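PDB 3G9K: capsule biosynthesis protein CapD proenzyme, which cleaves the poly-gamma-D-glutamate capsule and, as a transpeptidase, links it through an amide bond to meso-diaminopimelic acid in the peptidoglycan. Local coordinates for residues Ala47-Ser52 against Ala106-Ile111; Val51-Gly56 against Arg180-Ile185; Gly197-Ile202 against Glu211-Tyr216. All coordinates share one frame; numbering follows the deposited sequence.

Contact 1 (Ala47-Ser52 against Ala106-Ile111); sequences AAIVVS and AGMEYI
Met108, present as selenomethionine, is bent at its second and third torsions (chi2 -55°), which folds its selenium and methyl end toward Ser52. Ile49 uses a different shape. Its CG1 lies beside the backbone N, and the chain then extends (chi2 165°) to carry CD1 to the neighbouring helix. Together these side chains join helix 44-58 to helix 104-115. The two short segments run nearly antiparallel at 163°, with their axes 10.4 Å apart at closest approach. The backbones come nearest at Ile49 and Met108, where the CA atoms are 6.1 Å apart.

Met108 SE lies 3.7 Å from Ser52 CB. The Met108 methyl CE lies near the same serine, 3.9 Å from Ser52 OG. Ile49 CG1 is also near Met108 SE, at 4.2 Å. The Ile49 and Met108 side chains run alongside each other, pointing opposite ways. Ile49 CD1 reaches past the selenium to Met108 O. Ile49 CD1 also packs on Ile111 CG2 at 4.0 Å.

Ser52 gives its hydroxyl back to its own helix, with Ser52 OG 2.8 Å from Ala48 O. The same oxygen accepts Ser52 N, and the two donors reach it from opposite faces of the carbonyl plane. Asn18 of the partner chain adds a weak hydrogen bond to Ser52 OG, and Phe4 of that chain packs on Ser52. Elsewhere, Met120 and Leu123 of helix 120-133 pack on Ile49, and Tyr84 packs on Met108 and Ile111.

No hydrogen bond crosses between the two segments. The contact is held by dispersion between buried methyl groups, methylene groups and selenium, while the one buried hydroxyl is satisfied without the opposite helix.

Contact 2 (Val51-Gly56 against Arg180-Ile185); sequences VSYVLG and RTLKKI
Tyr53 and its partners Leu182 and Ile185 belong to the helical part of the larger chain of this gamma-glutamyltransferase-family enzyme, where helix 44-58 faces helix 176-188. The backbones stay well apart here. The nearest CA atoms, those of Tyr53 and Leu182, are 9.2 Å from each other, and the tyrosine ring spans the gap.

Leu182 meets the ring at its edge, near the ring plane. Leu182 CD2 is 3.8 Å from Tyr53 CE2 and almost as near to Tyr53 CD2. The far end of the ring goes to Ile185, with Tyr53 OH 3.7 Å from Ile185 CG2. No hydrogen bond joins the segments, and the touch at the hydroxyl is simple packing. One aromatic side chain therefore bridges to two residues spaced three apart on the facing helix.

Other parts of the fold close in around this bridge. Leu124 and Ala127 of helix 120-133 pack on Tyr53, and Leu124 also meets Ile185. Phe104, at the start of helix 104-115, makes an edge-to-face stack with Tyr53, and Ile65 touches Tyr53 from a loop.

Contact 3 (Gly197-Ile202 against Glu211-Tyr216); sequences GVARAI and EDIKGY
Ile202 N bonds to Val198 O at 2.9 Å, within a regular turn of helix 196-206. Ala199 and Ile202, one turn apart, both face Ile213. Ile213 belongs to the short helix 210-214. Its CG1 branch lies beside the backbone N (chi1 -65°) and carries CD1 toward the longer helix. Ile213 CD1 sits 3.8 Å from Ile202 CG2 and 3.6 Å from Ala199 O.

The second branch of Ile213 works separately. Ile213 CG2 lies 4.1 Å from Ala199 CB. The CA atoms of Ala199 and Ile213 are 6.8 Å apart, consistent with the small alanine at this position. All three residues are buried, and no hydrogen bond crosses between the segments.

Phe193 packs on Ile202, Tyr194 packs on Ile213, and Phe33 of the partner chain also reaches Ile202. Asp212 OD2 bonds to Tyr90 N and ties the short helix to a loop.

The arrangement is a local helix-helix packing within the gamma-glutamyltransferase-family fold. Two consecutive helices, 196-206 and 210-214, joined by a short loop, pack through apolar side chains just ahead of strand 219-228 of the antiparallel sheet.

Overall arrangement
Contacts 1 and 2 share Val51 and Ser52 on helix 44-58, and their centres are 10 Å apart. They touch where Met108 CG packs 3.8 Å from Tyr53 CE1. Contact 3 lies farther off, with its centre about 19 Å from that of contact 1 and 17 Å from that of contact 2. It still meets both. Ala106 CB is 3.6 Å from Tyr216 CD1, and Val198 CG2 is 4.1 Å from Thr181 CG2. The three contacts thus pack helices of the large chain, and the partner chain borders them. In the gamma-glutamyltransferase family the catalytic threonine begins the small chain made by cleavage of the precursor.

Contact 1 (Ala47-Ser52 against Ala106-Ile111)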
ATOM      1  N   ALA A  47       5.735  -2.733 -15.631  1.00 18.97           N
ATOM      2  CA  ALA A  47       6.619  -2.489 -14.503  1.00 18.23           C
ATOM      3  C   ALA A  47       5.938  -2.754 -13.153  1.00 17.39           C
ATOM      4  O   ALA A  47       6.576  -3.230 -12.237  1.00 17.78           O
ATOM      5  CB  ALA A  47       7.169  -1.058 -14.543  1.00 17.51           C
ATOM      6  N   ALA A  48       4.668  -2.401 -13.020  1.00 16.05           N
ATOM      7  CA  ALA A  48       3.938  -2.602 -11.758  1.00 16.08           C
ATOM      8  C   ALA A  48       3.772  -4.107 -11.425  1.00 15.67           C
ATOM      9  O   ALA A  48       3.838  -4.518 -10.271  1.00 13.78           O
ATOM     10  CB  ALA A  48       2.539  -1.922 -11.844  1.00 15.22           C
ATOM     11  N   ILE A  49       3.603  -4.930 -12.454  1.00 16.27           N
ATOM     12  CA  ILE A  49       3.474  -6.367 -12.264  1.00 16.29           C
ATOM     13  C   ILE A  49       4.803  -6.922 -11.816  1.00 16.53           C
ATOM     14  O   ILE A  49       4.886  -7.749 -10.873  1.00 17.49           O
ATOM     15  CB  ILE A  49       3.017  -7.089 -13.564  1.00 17.32           C
ATOM     16  CG1 ILE A  49       1.572  -6.714 -13.869  1.00 16.77           C
ATOM     17  CG2 ILE A  49       3.248  -8.592 -13.437  1.00 16.69           C
ATOM     18  CD1 ILE A  49       1.049  -7.046 -15.305  1.00 16.24           C
ATOM     19  N   VAL A  50       5.851  -6.485 -12.485  1.00 16.40           N
ATOM     20  CA  VAL A  50       7.219  -6.886 -12.104  1.00 15.31           C
ATOM     21  C   VAL A  50       7.531  -6.470 -10.649  1.00 14.92           C
ATOM     22  O   VAL A  50       7.990  -7.269  -9.843  1.00 16.47           O
ATOM     23  CB  VAL A  50       8.234  -6.252 -13.045  1.00 16.25           C
ATOM     24  CG1 VAL A  50       9.597  -6.425 -12.505  1.00 16.84           C
ATOM     25  CG2 VAL A  50       8.103  -6.875 -14.464  1.00 17.72           C
ATOM     26  N   VAL A  51       7.303  -5.206 -10.343  1.00 14.82           N
ATOM     27  CA  VAL A  51       7.484  -4.653  -9.008  1.00 14.58           C
ATOM     28  C   VAL A  51       6.649  -5.408  -7.978  1.00 14.29           C
ATOM     29  O   VAL A  51       7.135  -5.693  -6.893  1.00 15.20           O
ATOM     30  CB  VAL A  51       7.176  -3.127  -8.947  1.00 13.58           C
ATOM     31  CG1 VAL A  51       7.096  -2.634  -7.494  1.00 11.67           C
ATOM     32  CG2 VAL A  51       8.245  -2.293  -9.724  1.00 13.55           C
ATOM     33  N   SER A  52       5.386  -5.679  -8.288  1.00 15.05           N
ATOM     34  CA  SER A  52       4.515  -6.361  -7.281  1.00 15.19           C
ATOM     35  C   SER A  52       5.044  -7.740  -6.933  1.00 15.22           C
ATOM     36  O   SER A  52       5.193  -8.094  -5.760  1.00 15.36           O
ATOM     37  CB  SER A  52       3.088  -6.479  -7.743  1.00 14.69           C
ATOM     38  OG  SER A  52       2.526  -5.207  -7.839  1.00 15.92           O
ATOM     39  N   ALA A 106      -4.348 -13.681  -9.303  1.00 16.86           N
ATOM     40  CA  ALA A 106      -5.502 -13.335 -10.169  1.00 16.25           C
ATOM     41  C   ALA A 106      -5.533 -11.851 -10.585  1.00 16.25           C
ATOM     42  O   ALA A 106      -5.821 -11.531 -11.762  1.00 15.84           O
ATOM     43  CB  ALA A 106      -6.810 -13.708  -9.511  1.00 16.13           C
ATOM     44  N   GLY A 107      -5.207 -10.952  -9.655  1.00 16.54           N
ATOM     45  CA  GLY A 107      -5.094  -9.529  -9.943  1.00 16.63           C
ATOM     46  C   GLY A 107      -4.081  -9.207 -11.006  1.00 16.90           C
ATOM     47  O   GLY A 107      -4.388  -8.519 -11.970  1.00 18.80           O
HETATM   48  N   MSE A 108      -2.863  -9.709 -10.788  1.00 20.68           N
HETATM   49  CA  MSE A 108      -1.763  -9.469 -11.717  1.00 20.15           C
HETATM   50  C   MSE A 108      -2.073 -10.038 -13.102  1.00 21.00           C
HETATM   51  O   MSE A 108      -1.805  -9.377 -14.123  1.00 19.80           O
HETATM   52  CB  MSE A 108      -0.453 -10.061 -11.177  1.00 19.58           C
HETATM   53  CG  MSE A 108       0.063  -9.416  -9.875  1.00 18.36           C
HETATM   54 SE   MSE A 108       0.275  -7.483  -9.990  0.50 11.42          SE
HETATM   55  CE  MSE A 108      -0.918  -6.884  -8.618  1.00 21.66           C
ATOM     56  N   GLU A 109      -2.674 -11.246 -13.160  1.00 17.41           N
ATOM     57  CA  GLU A 109      -3.018 -11.808 -14.461  1.00 18.37           C
ATOM     58  C   GLU A 109      -4.096 -11.000 -15.175  1.00 19.22           C
ATOM     59  O   GLU A 109      -3.991 -10.784 -16.385  1.00 19.55           O
ATOM     60  CB  GLU A 109      -3.465 -13.258 -14.372  1.00 18.80           C
ATOM     61  CG  GLU A 109      -3.810 -13.856 -15.756  1.00 18.39           C
ATOM     62  CD  GLU A 109      -3.892 -15.348 -15.692  1.00 18.84           C
ATOM     63  OE1 GLU A 109      -2.834 -15.993 -15.566  1.00 21.88           O
ATOM     64  OE2 GLU A 109      -5.014 -15.857 -15.727  1.00 22.18           O
ATOM     65  N   TYR A 110      -5.133 -10.593 -14.449  1.00 21.17           N
ATOM     66  CA  TYR A 110      -6.195  -9.732 -14.977  1.00 20.52           C
ATOM     67  C   TYR A 110      -5.676  -8.380 -15.485  1.00 20.38           C
ATOM     68  O   TYR A 110      -6.047  -7.899 -16.555  1.00 19.88           O
ATOM     69  CB  TYR A 110      -7.269  -9.470 -13.922  1.00 23.84           C
ATOM     70  CG  TYR A 110      -8.438  -8.674 -14.470  1.00 24.19           C
ATOM     71  CD1 TYR A 110      -8.339  -7.293 -14.663  1.00 28.54           C
ATOM     72  CD2 TYR A 110      -9.632  -9.312 -14.847  1.00 26.97           C
ATOM     73  CE1 TYR A 110      -9.378  -6.580 -15.210  1.00 28.62           C
ATOM     74  CE2 TYR A 110     -10.691  -8.590 -15.390  1.00 28.24           C
ATOM     75  CZ  TYR A 110     -10.548  -7.242 -15.566  1.00 28.29           C
ATOM     76  OH  TYR A 110     -11.585  -6.522 -16.113  1.00 30.49           O
ATOM     77  N   ILE A 111      -4.822  -7.767 -14.679  1.00 19.27           N
ATOM     78  CA  ILE A 111      -4.149  -6.524 -15.029  1.00 19.58           C
ATOM     79  C   ILE A 111      -3.320  -6.712 -16.271  1.00 19.95           C
ATOM     80  O   ILE A 111      -3.385  -5.929 -17.191  1.00 19.53           O
ATOM     81  CB  ILE A 111      -3.256  -6.035 -13.850  1.00 20.11           C
ATOM     82  CG1 ILE A 111      -4.194  -5.556 -12.724  1.00 19.26           C
ATOM     83  CG2 ILE A 111      -2.241  -4.921 -14.322  1.00 17.97           C
ATOM     84  CD1 ILE A 111      -3.549  -5.343 -11.285  1.00 16.84           C
TER

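Contact 2 (Val51-Gly56 against Arg180-Ile185)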
ATOM      1  N   VAL A  51       7.303  -5.206 -10.343  1.00 14.82           N
ATOM      2  CA  VAL A  51       7.484  -4.653  -9.008  1.00 14.58           C
ATOM      3  C   VAL A  51       6.649  -5.408  -7.978  1.00 14.29           C
ATOM      4  O   VAL A  51       7.135  -5.693  -6.893  1.00 15.20           O
ATOM      5  CB  VAL A  51       7.176  -3.127  -8.947  1.00 13.58           C
ATOM      6  CG1 VAL A  51       7.096  -2.634  -7.494  1.00 11.67           C
ATOM      7  CG2 VAL A  51       8.245  -2.293  -9.724  1.00 13.55           C
ATOM      8  N   SER A  52       5.386  -5.679  -8.288  1.00 15.05           N
ATOM      9  CA  SER A  52       4.515  -6.361  -7.281  1.00 15.19           C
ATOM     10  C   SER A  52       5.044  -7.740  -6.933  1.00 15.22           C
ATOM     11  O   SER A  52       5.193  -8.094  -5.760  1.00 15.36           O
ATOM     12  CB  SER A  52       3.088  -6.479  -7.743  1.00 14.69           C
ATOM     13  OG  SER A  52       2.526  -5.207  -7.839  1.00 15.92           O
ATOM     14  N   TYR A  53       5.390  -8.504  -7.951  1.00 15.50           N
ATOM     15  CA  TYR A  53       6.003  -9.814  -7.710  1.00 15.54           C
ATOM     16  C   TYR A  53       7.401  -9.801  -6.991  1.00 15.59           C
ATOM     17  O   TYR A  53       7.696 -10.651  -6.154  1.00 14.62           O
ATOM     18  CB  TYR A  53       6.037 -10.596  -9.031  1.00 15.33           C
ATOM     19  CG  TYR A  53       4.825 -11.456  -9.312  1.00 15.92           C
ATOM     20  CD1 TYR A  53       3.884 -11.093 -10.255  1.00 15.32           C
ATOM     21  CD2 TYR A  53       4.667 -12.675  -8.671  1.00 16.11           C
ATOM     22  CE1 TYR A  53       2.770 -11.951 -10.552  1.00 16.99           C
ATOM     23  CE2 TYR A  53       3.606 -13.482  -8.935  1.00 17.21           C
ATOM     24  CZ  TYR A  53       2.649 -13.121  -9.877  1.00 15.60           C
ATOM     25  OH  TYR A  53       1.610 -13.970 -10.080  1.00 15.85           O
ATOM     26  N   VAL A  54       8.274  -8.858  -7.326  1.00 15.80           N
ATOM     27  CA  VAL A  54       9.571  -8.705  -6.660  1.00 15.18           C
ATOM     28  C   VAL A  54       9.421  -8.408  -5.146  1.00 15.18           C
ATOM     29  O   VAL A  54      10.073  -9.036  -4.314  1.00 16.31           O
ATOM     30  CB  VAL A  54      10.425  -7.604  -7.377  1.00 14.54           C
ATOM     31  CG1 VAL A  54      11.567  -7.134  -6.492  1.00 15.14           C
ATOM     32  CG2 VAL A  54      10.890  -8.135  -8.753  1.00 17.75           C
ATOM     33  N   LEU A  55       8.497  -7.517  -4.819  1.00 14.28           N
ATOM     34  CA  LEU A  55       8.160  -7.114  -3.462  1.00 14.46           C
ATOM     35  C   LEU A  55       7.665  -8.330  -2.693  1.00 14.32           C
ATOM     36  O   LEU A  55       8.058  -8.525  -1.532  1.00 15.57           O
ATOM     37  CB  LEU A  55       7.133  -5.973  -3.457  1.00 14.14           C
ATOM     38  CG  LEU A  55       7.708  -4.588  -3.790  1.00 14.68           C
ATOM     39  CD1 LEU A  55       6.541  -3.653  -3.984  1.00 15.55           C
ATOM     40  CD2 LEU A  55       8.694  -4.099  -2.731  1.00 17.17           C
ATOM     41  N   GLY A  56       6.881  -9.194  -3.337  1.00 14.03           N
ATOM     42  CA  GLY A  56       6.410 -10.443  -2.694  1.00 14.66           C
ATOM     43  C   GLY A  56       7.552 -11.362  -2.337  1.00 16.36           C
ATOM     44  O   GLY A  56       7.479 -12.205  -1.413  1.00 18.35           O
ATOM     45  N   ARG A 180       9.686 -22.528  -7.055  1.00 20.11           N
ATOM     46  CA  ARG A 180       8.857 -23.565  -7.646  1.00 19.57           C
ATOM     47  C   ARG A 180       7.451 -23.076  -7.913  1.00 18.55           C
ATOM     48  O   ARG A 180       6.934 -23.254  -9.030  1.00 17.68           O
ATOM     49  CB  ARG A 180       8.820 -24.803  -6.748  1.00 19.91           C
ATOM     50  CG  ARG A 180       8.143 -26.002  -7.390  1.00 20.78           C
ATOM     51  CD  ARG A 180       8.267 -27.237  -6.480  1.00 23.99           C
ATOM     52  NE  ARG A 180       9.665 -27.432  -6.083  1.00 28.68           N
ATOM     53  CZ  ARG A 180      10.153 -27.321  -4.843  1.00 30.30           C
ATOM     54  NH1 ARG A 180       9.384 -27.039  -3.801  1.00 31.46           N
ATOM     55  NH2 ARG A 180      11.451 -27.507  -4.646  1.00 31.11           N
ATOM     56  N   THR A 181       6.820 -22.456  -6.906  1.00 17.67           N
ATOM     57  CA  THR A 181       5.468 -21.952  -7.065  1.00 17.02           C
ATOM     58  C   THR A 181       5.408 -20.909  -8.161  1.00 17.23           C
ATOM     59  O   THR A 181       4.514 -20.941  -9.010  1.00 16.07           O
ATOM     60  CB  THR A 181       4.892 -21.391  -5.730  1.00 16.59           C
ATOM     61  OG1 THR A 181       4.935 -22.429  -4.733  1.00 18.14           O
ATOM     62  CG2 THR A 181       3.396 -20.814  -5.876  1.00 15.79           C
ATOM     63  N   LEU A 182       6.327 -19.953  -8.108  1.00 16.74           N
ATOM     64  CA  LEU A 182       6.349 -18.875  -9.100  1.00 17.07           C
ATOM     65  C   LEU A 182       6.602 -19.453 -10.533  1.00 17.54           C
ATOM     66  O   LEU A 182       5.991 -19.015 -11.492  1.00 16.91           O
ATOM     67  CB  LEU A 182       7.400 -17.823  -8.730  1.00 17.16           C
ATOM     68  CG  LEU A 182       7.184 -17.011  -7.456  1.00 15.61           C
ATOM     69  CD1 LEU A 182       8.292 -16.023  -7.233  1.00 16.37           C
ATOM     70  CD2 LEU A 182       5.811 -16.224  -7.479  1.00 14.21           C
ATOM     71  N   LYS A 183       7.480 -20.434 -10.655  1.00 18.43           N
ATOM     72  CA  LYS A 183       7.696 -21.072 -11.955  1.00 18.84           C
ATOM     73  C   LYS A 183       6.435 -21.779 -12.449  1.00 20.02           C
ATOM     74  O   LYS A 183       6.133 -21.748 -13.644  1.00 20.02           O
ATOM     75  CB  LYS A 183       8.901 -22.024 -11.875  1.00 19.47           C
ATOM     76  CG  LYS A 183      10.212 -21.255 -11.856  1.00 19.73           C
ATOM     77  CD  LYS A 183      11.398 -22.131 -11.445  1.00 21.45           C
ATOM     78  CE  LYS A 183      12.673 -21.573 -11.971  1.00 25.88           C
ATOM     79  NZ  LYS A 183      13.776 -22.596 -11.894  1.00 29.16           N
ATOM     80  N   LYS A 184       5.637 -22.357 -11.529  1.00 20.26           N
ATOM     81  CA  LYS A 184       4.368 -23.004 -11.913  1.00 20.31           C
ATOM     82  C   LYS A 184       3.370 -21.996 -12.434  1.00 19.98           C
ATOM     83  O   LYS A 184       2.682 -22.235 -13.412  1.00 19.07           O
ATOM     84  CB  LYS A 184       3.748 -23.763 -10.723  1.00 21.10           C
ATOM     85  CG  LYS A 184       2.755 -24.883 -11.149  1.00 21.19           C
ATOM     86  CD  LYS A 184       2.386 -25.738  -9.943  1.00 22.23           C
ATOM     87  CE  LYS A 184       1.671 -27.037 -10.303  1.00 23.79           C
ATOM     88  NZ  LYS A 184       0.332 -26.909 -10.872  1.00 23.42           N
ATOM     89  N   ILE A 185       3.280 -20.871 -11.750  1.00 19.07           N
ATOM     90  CA  ILE A 185       2.443 -19.761 -12.195  1.00 17.91           C
ATOM     91  C   ILE A 185       2.976 -19.228 -13.558  1.00 17.53           C
ATOM     92  O   ILE A 185       2.195 -18.878 -14.445  1.00 17.63           O
ATOM     93  CB  ILE A 185       2.449 -18.637 -11.137  1.00 18.90           C
ATOM     94  CG1 ILE A 185       1.707 -19.054  -9.874  1.00 17.64           C
ATOM     95  CG2 ILE A 185       1.885 -17.338 -11.697  1.00 17.09           C
ATOM     96  CD1 ILE A 185       1.944 -18.139  -8.687  1.00 16.98           C
TER

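Contact 3 (Gly197-Ile202 against Glu211-Tyr216)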
ATOM      1  N   GLY A 197      -1.709 -28.688  -7.442  1.00 17.83           N
ATOM      2  CA  GLY A 197      -0.998 -28.878  -6.202  1.00 18.10           C
ATOM      3  C   GLY A 197      -0.914 -27.659  -5.297  1.00 18.13           C
ATOM      4  O   GLY A 197      -0.994 -27.801  -4.066  1.00 17.29           O
ATOM      5  N   VAL A 198      -0.774 -26.454  -5.867  1.00 16.34           N
ATOM      6  CA  VAL A 198      -0.629 -25.298  -5.045  1.00 16.54           C
ATOM      7  C   VAL A 198      -1.942 -25.061  -4.317  1.00 17.22           C
ATOM      8  O   VAL A 198      -1.932 -24.795  -3.116  1.00 16.72           O
ATOM      9  CB  VAL A 198      -0.237 -24.029  -5.819  1.00 17.02           C
ATOM     10  CG1 VAL A 198      -0.321 -22.771  -4.884  1.00 16.62           C
ATOM     11  CG2 VAL A 198       1.181 -24.185  -6.362  1.00 14.57           C
ATOM     12  N   ALA A 199      -3.041 -25.136  -5.070  1.00 16.56           N
ATOM     13  CA  ALA A 199      -4.383 -25.027  -4.519  1.00 16.93           C
ATOM     14  C   ALA A 199      -4.636 -26.069  -3.457  1.00 17.50           C
ATOM     15  O   ALA A 199      -5.198 -25.763  -2.394  1.00 16.52           O
ATOM     16  CB  ALA A 199      -5.435 -25.116  -5.611  1.00 17.21           C
ATOM     17  N   ARG A 200      -4.143 -27.286  -3.688  1.00 18.44           N
ATOM     18  CA  ARG A 200      -4.242 -28.303  -2.666  1.00 19.29           C
ATOM     19  C   ARG A 200      -3.474 -27.895  -1.391  1.00 19.22           C
ATOM     20  O   ARG A 200      -3.997 -28.093  -0.286  1.00 19.16           O
ATOM     21  CB  ARG A 200      -3.794 -29.676  -3.198  1.00 20.05           C
ATOM     22  CG  ARG A 200      -4.817 -30.324  -4.133  1.00 21.41           C
ATOM     23  CD  ARG A 200      -4.486 -31.764  -4.460  1.00 22.47           C
ATOM     24  NE  ARG A 200      -3.245 -31.943  -5.227  1.00 27.01           N
ATOM     25  CZ  ARG A 200      -3.128 -31.808  -6.554  1.00 25.84           C
ATOM     26  NH1 ARG A 200      -4.168 -31.441  -7.309  1.00 29.26           N
ATOM     27  NH2 ARG A 200      -1.946 -32.023  -7.129  1.00 29.11           N
ATOM     28  N   ALA A 201      -2.249 -27.365  -1.540  1.00 19.15           N
ATOM     29  CA  ALA A 201      -1.450 -26.896  -0.400  1.00 18.81           C
ATOM     30  C   ALA A 201      -2.163 -25.798   0.395  1.00 18.08           C
ATOM     31  O   ALA A 201      -2.163 -25.839   1.642  1.00 17.68           O
ATOM     32  CB  ALA A 201      -0.082 -26.376  -0.864  1.00 20.06           C
ATOM     33  N   ILE A 202      -2.729 -24.828  -0.314  1.00 16.84           N
ATOM     34  CA  ILE A 202      -3.495 -23.742   0.319  1.00 17.39           C
ATOM     35  C   ILE A 202      -4.713 -24.279   1.047  1.00 18.01           C
ATOM     36  O   ILE A 202      -5.072 -23.818   2.161  1.00 16.88           O
ATOM     37  CB  ILE A 202      -3.970 -22.699  -0.705  1.00 16.34           C
ATOM     38  CG1 ILE A 202      -2.777 -22.008  -1.390  1.00 15.59           C
ATOM     39  CG2 ILE A 202      -4.874 -21.617  -0.040  1.00 16.90           C
ATOM     40  CD1 ILE A 202      -3.193 -21.232  -2.675  1.00 16.69           C
ATOM     41  N   GLU A 211     -13.014 -25.413  -4.159  1.00 18.21           N
ATOM     42  CA  GLU A 211     -14.049 -24.638  -4.806  1.00 18.28           C
ATOM     43  C   GLU A 211     -13.915 -23.111  -4.540  1.00 17.82           C
ATOM     44  O   GLU A 211     -14.077 -22.305  -5.449  1.00 18.27           O
ATOM     45  CB  GLU A 211     -15.457 -25.109  -4.341  1.00 19.39           C
ATOM     46  CG  GLU A 211     -15.924 -26.506  -4.875  1.00 19.96           C
ATOM     47  CD  GLU A 211     -15.199 -27.711  -4.290  1.00 23.44           C
ATOM     48  OE1 GLU A 211     -14.568 -27.589  -3.224  1.00 22.89           O
ATOM     49  OE2 GLU A 211     -15.306 -28.834  -4.885  1.00 23.38           O
ATOM     50  N   ASP A 212     -13.688 -22.715  -3.284  1.00 17.46           N
ATOM     51  CA  ASP A 212     -13.549 -21.292  -2.957  1.00 17.62           C
ATOM     52  C   ASP A 212     -12.285 -20.737  -3.613  1.00 17.41           C
ATOM     53  O   ASP A 212     -12.244 -19.626  -4.086  1.00 17.29           O
ATOM     54  CB  ASP A 212     -13.413 -21.065  -1.452  1.00 17.57           C
ATOM     55  CG  ASP A 212     -14.737 -20.978  -0.735  1.00 21.20           C
ATOM     56  OD1 ASP A 212     -15.758 -20.675  -1.394  1.00 26.69           O
ATOM     57  OD2 ASP A 212     -14.729 -21.202   0.493  1.00 22.17           O
ATOM     58  N   ILE A 213     -11.217 -21.512  -3.603  1.00 23.65           N
ATOM     59  CA  ILE A 213      -9.949 -21.077  -4.195  1.00 23.66           C
ATOM     60  C   ILE A 213     -10.103 -20.847  -5.701  1.00 23.97           C
ATOM     61  O   ILE A 213      -9.691 -19.802  -6.221  1.00 23.77           O
ATOM     62  CB  ILE A 213      -8.821 -22.069  -3.866  1.00 23.43           C
ATOM     63  CG1 ILE A 213      -8.563 -22.057  -2.346  1.00 23.44           C
ATOM     64  CG2 ILE A 213      -7.536 -21.718  -4.649  1.00 25.02           C
ATOM     65  CD1 ILE A 213      -7.758 -23.229  -1.825  1.00 22.78           C
ATOM     66  N   LYS A 214     -10.735 -21.761  -6.376  1.00 18.62           N
ATOM     67  CA  LYS A 214     -10.895 -21.668  -7.836  1.00 19.48           C
ATOM     68  C   LYS A 214     -11.861 -20.588  -8.231  1.00 19.87           C
ATOM     69  O   LYS A 214     -11.752 -20.009  -9.332  1.00 20.16           O
ATOM     70  CB  LYS A 214     -11.413 -23.026  -8.390  1.00 20.75           C
ATOM     71  CG  LYS A 214     -11.330 -23.144  -9.921  1.00 22.42           C
ATOM     72  CD  LYS A 214     -11.749 -24.506 -10.458  1.00 23.51           C
ATOM     73  CE  LYS A 214     -11.921 -24.395 -11.996  1.00 27.49           C
ATOM     74  NZ  LYS A 214     -12.616 -25.578 -12.601  1.00 30.43           N
ATOM     75  N   GLY A 215     -12.806 -20.285  -7.333  1.00 18.88           N
ATOM     76  CA  GLY A 215     -13.849 -19.358  -7.626  1.00 19.80           C
ATOM     77  C   GLY A 215     -13.487 -17.902  -7.437  1.00 20.21           C
ATOM     78  O   GLY A 215     -14.345 -17.034  -7.594  1.00 20.11           O
ATOM     79  N   TYR A 216     -12.243 -17.635  -7.084  1.00 19.74           N
ATOM     80  CA  TYR A 216     -11.811 -16.275  -6.850  1.00 20.77           C
ATOM     81  C   TYR A 216     -12.002 -15.436  -8.111  1.00 21.58           C
ATOM     82  O   TYR A 216     -11.631 -15.863  -9.193  1.00 22.34           O
ATOM     83  CB  TYR A 216     -10.338 -16.203  -6.425  1.00 19.48           C
ATOM     84  CG  TYR A 216      -9.984 -14.737  -6.141  1.00 18.37           C
ATOM     85  CD1 TYR A 216      -9.482 -13.906  -7.133  1.00 18.77           C
ATOM     86  CD2 TYR A 216     -10.250 -14.174  -4.879  1.00 19.08           C
ATOM     87  CE1 TYR A 216      -9.200 -12.560  -6.883  1.00 18.34           C
ATOM     88  CE2 TYR A 216      -9.972 -12.816  -4.624  1.00 16.98           C
ATOM     89  CZ  TYR A 216      -9.467 -12.022  -5.625  1.00 17.16           C
ATOM     90  OH  TYR A 216      -9.220 -10.689  -5.397  1.00 18.90           O
TER